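Long-range contacts in 1,3,6,8-tetrahydroxynaphthalene synthase (Streptomyces coelicolor, PDB 1U0M), which condenses five malonyl-CoA units into a linear pentaketide and cyclises it to 1,3,6,8-tetrahydroxynaphthalene, a precursor in melanin biosynthesis: residues D66-H70 and C179-T183; M26-L30 and L47-E51. One frame throughout, in Å; residues are numbered along the deposited sequence.

Interaction 1: residues D66-H70 and C179-T183; sequences DTLEH and CYQPT
Y180, in the loop between strand 167-175 and helix 187-195 of the thiolase fold, sets its ring beside T67 and L68, where the chain runs from helix 64-67 into the turn that leads to H70. The phenol brings hydrogen-bearing carbons to two successive backbone carbonyls. L68 O lies near the ring plane at the edge, 3.4 Å from Y180 CE2, while T67 O approaches CD2 obliquely. The in-plane approach of L68 O would suit the weakly positive C-H edge. Y180 CG stands opposite its backbone N (chi1 170°), which swings the ring out to L68; there L68 CD2 touches Y180 CE2 at 4.2 Å. Y180 OH is held elsewhere, by R36, and Y180 O accepts a bond from R76, so its hydroxyl and its carbonyl oxygen link the loop to helices 26-37 and 73-99. P182 follows closely, its N 3.9 Å above one face of the Y180 ring and displaced from the ring centre. On the 66-70 side, H70 completes the contact. The amide group of Q181 meets its imidazole at the edge, the two planes turned 50° apart, and P182 CD comes in the same ring plane, 4.0 Å from H70 ND1.

Interaction 2: residues M26-L30 and L47-E51; sequences MEETL and LRLIE
M26 and L30 on helix 26-37 pack against I50 and E51 on helix 43-52, the two helices forming an antiparallel pair near the start of the chain. The short segments run 165° apart in direction, with their axes 10.4 Å from each other. The tight part centres on the I50 CG2 methyl. Bends at chi2 (82°) and chi3 (-79°) of the methionine carry M26 CE to I50 CG2, 3.3 Å away in the model, a tight approach whose exact value is doubtful. That fold also leaves M26 SD over the opposing backbone, 3.7 Å from E51 CA. L30 CD1 reaches I50 CG2 at 3.9 Å, and T29 CG2 lies 4.1 Å from the same I50 CG2 while the threonine hydroxyl bonds back to T25 O. The packing is looser toward solvent. L30 and L47 meet there through their CG atoms at 4.4 Å, and L47 also leans on A33 and R34. The exposed E51, extended beyond CG, crosses L30 at about a right angle, with E51 CD 3.8 Å from L30 CD2. Methyl and sulfur packing thus joins these helices; within this pair the E51 carboxylate meets a leucine methyl and makes no hydrogen bond across.

In the fold
Both contacts lie in the N-terminal half of the chain, on the same side of its centre, about 17 Å apart between centres and without touching. Each is partly buried and well out from the middle of the chain, so neither belongs to the heart of the thiolase fold. Interaction 2 is local, pairing helices only a short way apart in sequence, and it rests mostly on apolar side chains, a methionine among them. Interaction 1 spans more than a hundred residues, joining a turn to a loop, and it sets a tyrosine ring against backbone carbonyls and an imidazole edge against a proline and an amide. Helix 26-37 forms one side of interaction 2 and also reaches the tyrosine of interaction 1.

Interaction 1: residues D66-H70 and C179-T183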
ATOM      1  N   ASP A  66      22.672 -16.345  10.806  1.00 38.65           N
ATOM      2  CA  ASP A  66      22.324 -14.935  10.982  1.00 38.29           C
ATOM      3  C   ASP A  66      20.805 -14.753  10.982  1.00 36.49           C
ATOM      4  O   ASP A  66      20.281 -13.928  11.721  1.00 35.14           O
ATOM      5  CB  ASP A  66      22.934 -14.068   9.879  1.00 38.05           C
ATOM      6  CG  ASP A  66      24.448 -14.151   9.828  1.00 40.31           C
ATOM      7  OD1 ASP A  66      25.109 -13.982  10.870  1.00 45.15           O
ATOM      8  OD2 ASP A  66      24.989 -14.373   8.731  1.00 42.85           O
ATOM      9  N   THR A  67      20.098 -15.523  10.159  1.00 36.37           N
ATOM     10  CA  THR A  67      18.647 -15.400  10.110  1.00 34.92           C
ATOM     11  C   THR A  67      17.982 -15.925  11.371  1.00 33.98           C
ATOM     12  O   THR A  67      16.868 -15.522  11.696  1.00 33.12           O
ATOM     13  CB  THR A  67      18.041 -16.094   8.863  1.00 32.55           C
ATOM     14  OG1 THR A  67      16.856 -16.816   9.230  1.00 36.34           O
ATOM     15  CG2 THR A  67      18.999 -16.994   8.248  1.00 31.75           C
ATOM     16  N   LEU A  68      18.671 -16.808  12.091  1.00 35.08           N
ATOM     17  CA  LEU A  68      18.136 -17.358  13.339  1.00 34.39           C
ATOM     18  C   LEU A  68      18.276 -16.346  14.482  1.00 35.82           C
ATOM     19  O   LEU A  68      17.558 -16.393  15.482  1.00 33.42           O
ATOM     20  CB  LEU A  68      18.858 -18.650  13.699  1.00 35.49           C
ATOM     21  CG  LEU A  68      18.557 -19.915  12.889  1.00 35.89           C
ATOM     22  CD1 LEU A  68      19.486 -21.030  13.370  1.00 38.16           C
ATOM     23  CD2 LEU A  68      17.100 -20.330  13.054  1.00 33.09           C
ATOM     24  N   GLU A  69      19.208 -15.418  14.316  1.00 38.04           N
ATOM     25  CA  GLU A  69      19.439 -14.380  15.309  1.00 38.14           C
ATOM     26  C   GLU A  69      18.488 -13.216  15.063  1.00 36.64           C
ATOM     27  O   GLU A  69      18.075 -12.956  13.929  1.00 35.85           O
ATOM     28  CB  GLU A  69      20.882 -13.866  15.223  1.00 42.28           C
ATOM     29  CG  GLU A  69      21.938 -14.917  15.489  1.00 49.58           C
ATOM     30  CD  GLU A  69      21.853 -15.492  16.895  1.00 52.52           C
ATOM     31  OE1 GLU A  69      22.586 -16.465  17.192  1.00 54.96           O
ATOM     32  OE2 GLU A  69      21.059 -14.967  17.705  1.00 54.60           O
ATOM     33  N   HIS A  70      18.126 -12.519  16.127  1.00 35.38           N
ATOM     34  CA  HIS A  70      17.260 -11.369  15.964  1.00 38.08           C
ATOM     35  C   HIS A  70      17.986 -10.150  16.518  1.00 37.60           C
ATOM     36  O   HIS A  70      18.015  -9.930  17.725  1.00 37.90           O
ATOM     37  CB  HIS A  70      15.917 -11.579  16.670  1.00 35.87           C
ATOM     38  CG  HIS A  70      14.876 -10.583  16.268  1.00 36.80           C
ATOM     39  ND1 HIS A  70      13.526 -10.861  16.296  1.00 35.00           N
ATOM     40  CD2 HIS A  70      14.987  -9.299  15.853  1.00 38.11           C
ATOM     41  CE1 HIS A  70      12.851  -9.792  15.915  1.00 35.21           C
ATOM     42  NE2 HIS A  70      13.715  -8.829  15.642  1.00 39.29           N
ATOM     43  N   CYS A 179      11.283 -12.036   9.115  1.00 29.17           N
ATOM     44  CA  CYS A 179      10.153 -11.912  10.011  1.00 30.56           C
ATOM     45  C   CYS A 179      10.169 -13.080  10.976  1.00 30.74           C
ATOM     46  O   CYS A 179       9.190 -13.349  11.642  1.00 32.48           O
ATOM     47  CB  CYS A 179       8.840 -11.865   9.225  1.00 29.77           C
ATOM     48  SG  CYS A 179       8.566 -10.280   8.376  1.00 31.89           S
ATOM     49  N   TYR A 180      11.301 -13.774  11.051  1.00 33.08           N
ATOM     50  CA  TYR A 180      11.442 -14.902  11.974  1.00 33.25           C
ATOM     51  C   TYR A 180      11.495 -14.343  13.395  1.00 32.90           C
ATOM     52  O   TYR A 180      12.306 -13.459  13.681  1.00 34.39           O
ATOM     53  CB  TYR A 180      12.730 -15.681  11.680  1.00 32.37           C
ATOM     54  CG  TYR A 180      13.060 -16.712  12.740  1.00 33.89           C
ATOM     55  CD1 TYR A 180      12.205 -17.799  12.986  1.00 32.17           C
ATOM     56  CD2 TYR A 180      14.190 -16.571  13.536  1.00 28.93           C
ATOM     57  CE1 TYR A 180      12.476 -18.708  14.010  1.00 32.61           C
ATOM     58  CE2 TYR A 180      14.470 -17.468  14.555  1.00 31.58           C
ATOM     59  CZ  TYR A 180      13.610 -18.531  14.791  1.00 33.94           C
ATOM     60  OH  TYR A 180      13.876 -19.388  15.829  1.00 36.57           O
ATOM     61  N   GLN A 181      10.641 -14.858  14.280  1.00 32.82           N
ATOM     62  CA  GLN A 181      10.580 -14.396  15.670  1.00 29.72           C
ATOM     63  C   GLN A 181      10.808 -15.523  16.672  1.00 32.48           C
ATOM     64  O   GLN A 181       9.867 -16.237  17.044  1.00 32.50           O
ATOM     65  CB  GLN A 181       9.218 -13.768  15.967  1.00 27.29           C
ATOM     66  CG  GLN A 181       8.747 -12.740  14.962  1.00 27.24           C
ATOM     67  CD  GLN A 181       9.448 -11.393  15.074  1.00 27.06           C
ATOM     68  OE1 GLN A 181       9.256 -10.534  14.223  1.00 24.59           O
ATOM     69  NE2 GLN A 181      10.236 -11.202  16.124  1.00 20.16           N
ATOM     70  N   PRO A 182      12.052 -15.672  17.156  1.00 34.65           N
ATOM     71  CA  PRO A 182      12.412 -16.716  18.124  1.00 36.11           C
ATOM     72  C   PRO A 182      11.398 -16.830  19.257  1.00 37.03           C
ATOM     73  O   PRO A 182      11.149 -17.923  19.780  1.00 38.99           O
ATOM     74  CB  PRO A 182      13.772 -16.255  18.632  1.00 36.59           C
ATOM     75  CG  PRO A 182      14.341 -15.557  17.464  1.00 35.27           C
ATOM     76  CD  PRO A 182      13.185 -14.753  16.947  1.00 34.19           C
ATOM     77  N   THR A 183      10.818 -15.693  19.620  1.00 35.36           N
ATOM     78  CA  THR A 183       9.829 -15.618  20.687  1.00 35.67           C
ATOM     79  C   THR A 183       8.494 -16.324  20.428  1.00 37.65           C
ATOM     80  O   THR A 183       7.843 -16.761  21.371  1.00 38.89           O
ATOM     81  CB  THR A 183       9.526 -14.148  21.039  1.00 34.87           C
ATOM     82  OG1 THR A 183       9.060 -13.469  19.870  1.00 38.13           O
ATOM     83  CG2 THR A 183      10.773 -13.451  21.546  1.00 34.64           C
TER

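Interaction 2: residues M26-L30 and L47-E51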
ATOM      1  N   MET A  26      14.579 -29.491   4.054  1.00 34.93           N
ATOM      2  CA  MET A  26      13.550 -30.005   4.941  1.00 36.27           C
ATOM      3  C   MET A  26      14.203 -30.606   6.175  1.00 35.38           C
ATOM      4  O   MET A  26      13.817 -30.318   7.304  1.00 34.15           O
ATOM      5  CB  MET A  26      12.773 -31.102   4.219  1.00 40.10           C
ATOM      6  CG  MET A  26      11.895 -31.948   5.117  1.00 42.32           C
ATOM      7  SD  MET A  26      10.364 -31.132   5.418  1.00 52.34           S
ATOM      8  CE  MET A  26      10.819 -29.972   6.641  1.00 47.85           C
ATOM      9  N   GLU A  27      15.191 -31.458   5.931  1.00 36.51           N
ATOM     10  CA  GLU A  27      15.915 -32.147   6.985  1.00 40.43           C
ATOM     11  C   GLU A  27      16.498 -31.168   7.987  1.00 39.26           C
ATOM     12  O   GLU A  27      16.343 -31.346   9.193  1.00 40.37           O
ATOM     13  CB  GLU A  27      17.041 -33.004   6.388  1.00 42.84           C
ATOM     14  CG  GLU A  27      17.191 -34.358   7.079  1.00 49.41           C
ATOM     15  CD  GLU A  27      18.630 -34.860   7.134  1.00 53.24           C
ATOM     16  OE1 GLU A  27      19.280 -34.945   6.067  1.00 54.17           O
ATOM     17  OE2 GLU A  27      19.109 -35.178   8.251  1.00 55.67           O
ATOM     18  N   GLU A  28      17.175 -30.140   7.479  1.00 39.52           N
ATOM     19  CA  GLU A  28      17.786 -29.124   8.326  1.00 39.92           C
ATOM     20  C   GLU A  28      16.749 -28.433   9.188  1.00 36.32           C
ATOM     21  O   GLU A  28      16.978 -28.203  10.381  1.00 31.50           O
ATOM     22  CB  GLU A  28      18.495 -28.071   7.479  1.00 43.69           C
ATOM     23  CG  GLU A  28      19.703 -28.573   6.723  1.00 47.57           C
ATOM     24  CD  GLU A  28      20.103 -27.603   5.636  1.00 51.93           C
ATOM     25  OE1 GLU A  28      20.219 -26.394   5.935  1.00 53.51           O
ATOM     26  OE2 GLU A  28      20.302 -28.042   4.485  1.00 54.31           O
ATOM     27  N   THR A  29      15.619 -28.094   8.574  1.00 35.70           N
ATOM     28  CA  THR A  29      14.538 -27.420   9.290  1.00 37.63           C
ATOM     29  C   THR A  29      14.126 -28.251  10.490  1.00 37.15           C
ATOM     30  O   THR A  29      13.980 -27.725  11.597  1.00 36.84           O
ATOM     31  CB  THR A  29      13.290 -27.202   8.398  1.00 38.28           C
ATOM     32  OG1 THR A  29      13.597 -26.284   7.341  1.00 37.51           O
ATOM     33  CG2 THR A  29      12.152 -26.630   9.218  1.00 38.49           C
ATOM     34  N   LEU A  30      13.954 -29.555  10.267  1.00 37.16           N
ATOM     35  CA  LEU A  30      13.555 -30.466  11.338  1.00 36.34           C
ATOM     36  C   LEU A  30      14.584 -30.511  12.453  1.00 35.42           C
ATOM     37  O   LEU A  30      14.220 -30.516  13.624  1.00 34.08           O
ATOM     38  CB  LEU A  30      13.327 -31.877  10.780  1.00 37.86           C
ATOM     39  CG  LEU A  30      11.887 -32.219  10.367  1.00 39.22           C
ATOM     40  CD1 LEU A  30      11.306 -31.097   9.558  1.00 39.12           C
ATOM     41  CD2 LEU A  30      11.850 -33.526   9.585  1.00 39.87           C
ATOM     42  N   LEU A  47       6.758 -31.033  14.114  1.00 34.23           N
ATOM     43  CA  LEU A  47       7.635 -31.668  13.131  1.00 33.30           C
ATOM     44  C   LEU A  47       6.881 -32.419  12.029  1.00 33.10           C
ATOM     45  O   LEU A  47       7.247 -32.337  10.852  1.00 31.79           O
ATOM     46  CB  LEU A  47       8.595 -32.621  13.846  1.00 34.66           C
ATOM     47  CG  LEU A  47       9.934 -32.053  14.339  1.00 38.58           C
ATOM     48  CD1 LEU A  47       9.828 -30.572  14.620  1.00 38.79           C
ATOM     49  CD2 LEU A  47      10.368 -32.810  15.578  1.00 38.89           C
ATOM     50  N   ARG A  48       5.838 -33.156  12.412  1.00 34.42           N
ATOM     51  CA  ARG A  48       5.047 -33.931  11.458  1.00 33.85           C
ATOM     52  C   ARG A  48       4.386 -33.012  10.443  1.00 34.22           C
ATOM     53  O   ARG A  48       4.442 -33.251   9.230  1.00 35.52           O
ATOM     54  CB  ARG A  48       3.973 -34.755  12.198  1.00 34.99           C
ATOM     55  CG  ARG A  48       2.995 -35.505  11.270  1.00 34.62           C
ATOM     56  CD  ARG A  48       2.140 -36.532  12.037  1.00 33.59           C
ATOM     57  NE  ARG A  48       1.197 -35.890  12.946  1.00 31.66           N
ATOM     58  CZ  ARG A  48       0.077 -35.290  12.559  1.00 31.06           C
ATOM     59  NH1 ARG A  48      -0.256 -35.256  11.277  1.00 31.34           N
ATOM     60  NH2 ARG A  48      -0.696 -34.698  13.450  1.00 34.11           N
ATOM     61  N   LEU A  49       3.744 -31.968  10.958  1.00 36.21           N
ATOM     62  CA  LEU A  49       3.055 -30.977  10.137  1.00 37.39           C
ATOM     63  C   LEU A  49       4.017 -30.373   9.125  1.00 38.21           C
ATOM     64  O   LEU A  49       3.721 -30.288   7.933  1.00 37.62           O
ATOM     65  CB  LEU A  49       2.479 -29.878  11.034  1.00 37.20           C
ATOM     66  CG  LEU A  49       1.128 -30.174  11.710  1.00 37.58           C
ATOM     67  CD1 LEU A  49       1.153 -31.540  12.355  1.00 38.84           C
ATOM     68  CD2 LEU A  49       0.826 -29.106  12.745  1.00 37.70           C
ATOM     69  N   ILE A  50       5.180 -29.965   9.607  1.00 36.72           N
ATOM     70  CA  ILE A  50       6.179 -29.383   8.730  1.00 35.80           C
ATOM     71  C   ILE A  50       6.572 -30.378   7.652  1.00 36.71           C
ATOM     72  O   ILE A  50       6.508 -30.081   6.460  1.00 36.44           O
ATOM     73  CB  ILE A  50       7.428 -28.965   9.529  1.00 34.26           C
ATOM     74  CG1 ILE A  50       7.081 -27.776  10.434  1.00 32.64           C
ATOM     75  CG2 ILE A  50       8.555 -28.590   8.573  1.00 34.56           C
ATOM     76  CD1 ILE A  50       8.188 -27.359  11.355  1.00 32.57           C
ATOM     77  N   GLU A  51       6.947 -31.580   8.066  1.00 37.81           N
ATOM     78  CA  GLU A  51       7.360 -32.571   7.095  1.00 38.86           C
ATOM     79  C   GLU A  51       6.311 -32.880   6.035  1.00 38.26           C
ATOM     80  O   GLU A  51       6.645 -33.036   4.864  1.00 38.89           O
ATOM     81  CB  GLU A  51       7.790 -33.858   7.796  1.00 39.67           C
ATOM     82  CG  GLU A  51       8.662 -34.707   6.898  1.00 43.81           C
ATOM     83  CD  GLU A  51       9.445 -35.766   7.637  1.00 46.32           C
ATOM     84  OE1 GLU A  51      10.448 -36.241   7.067  1.00 50.11           O
ATOM     85  OE2 GLU A  51       9.068 -36.130   8.771  1.00 48.56           O
TER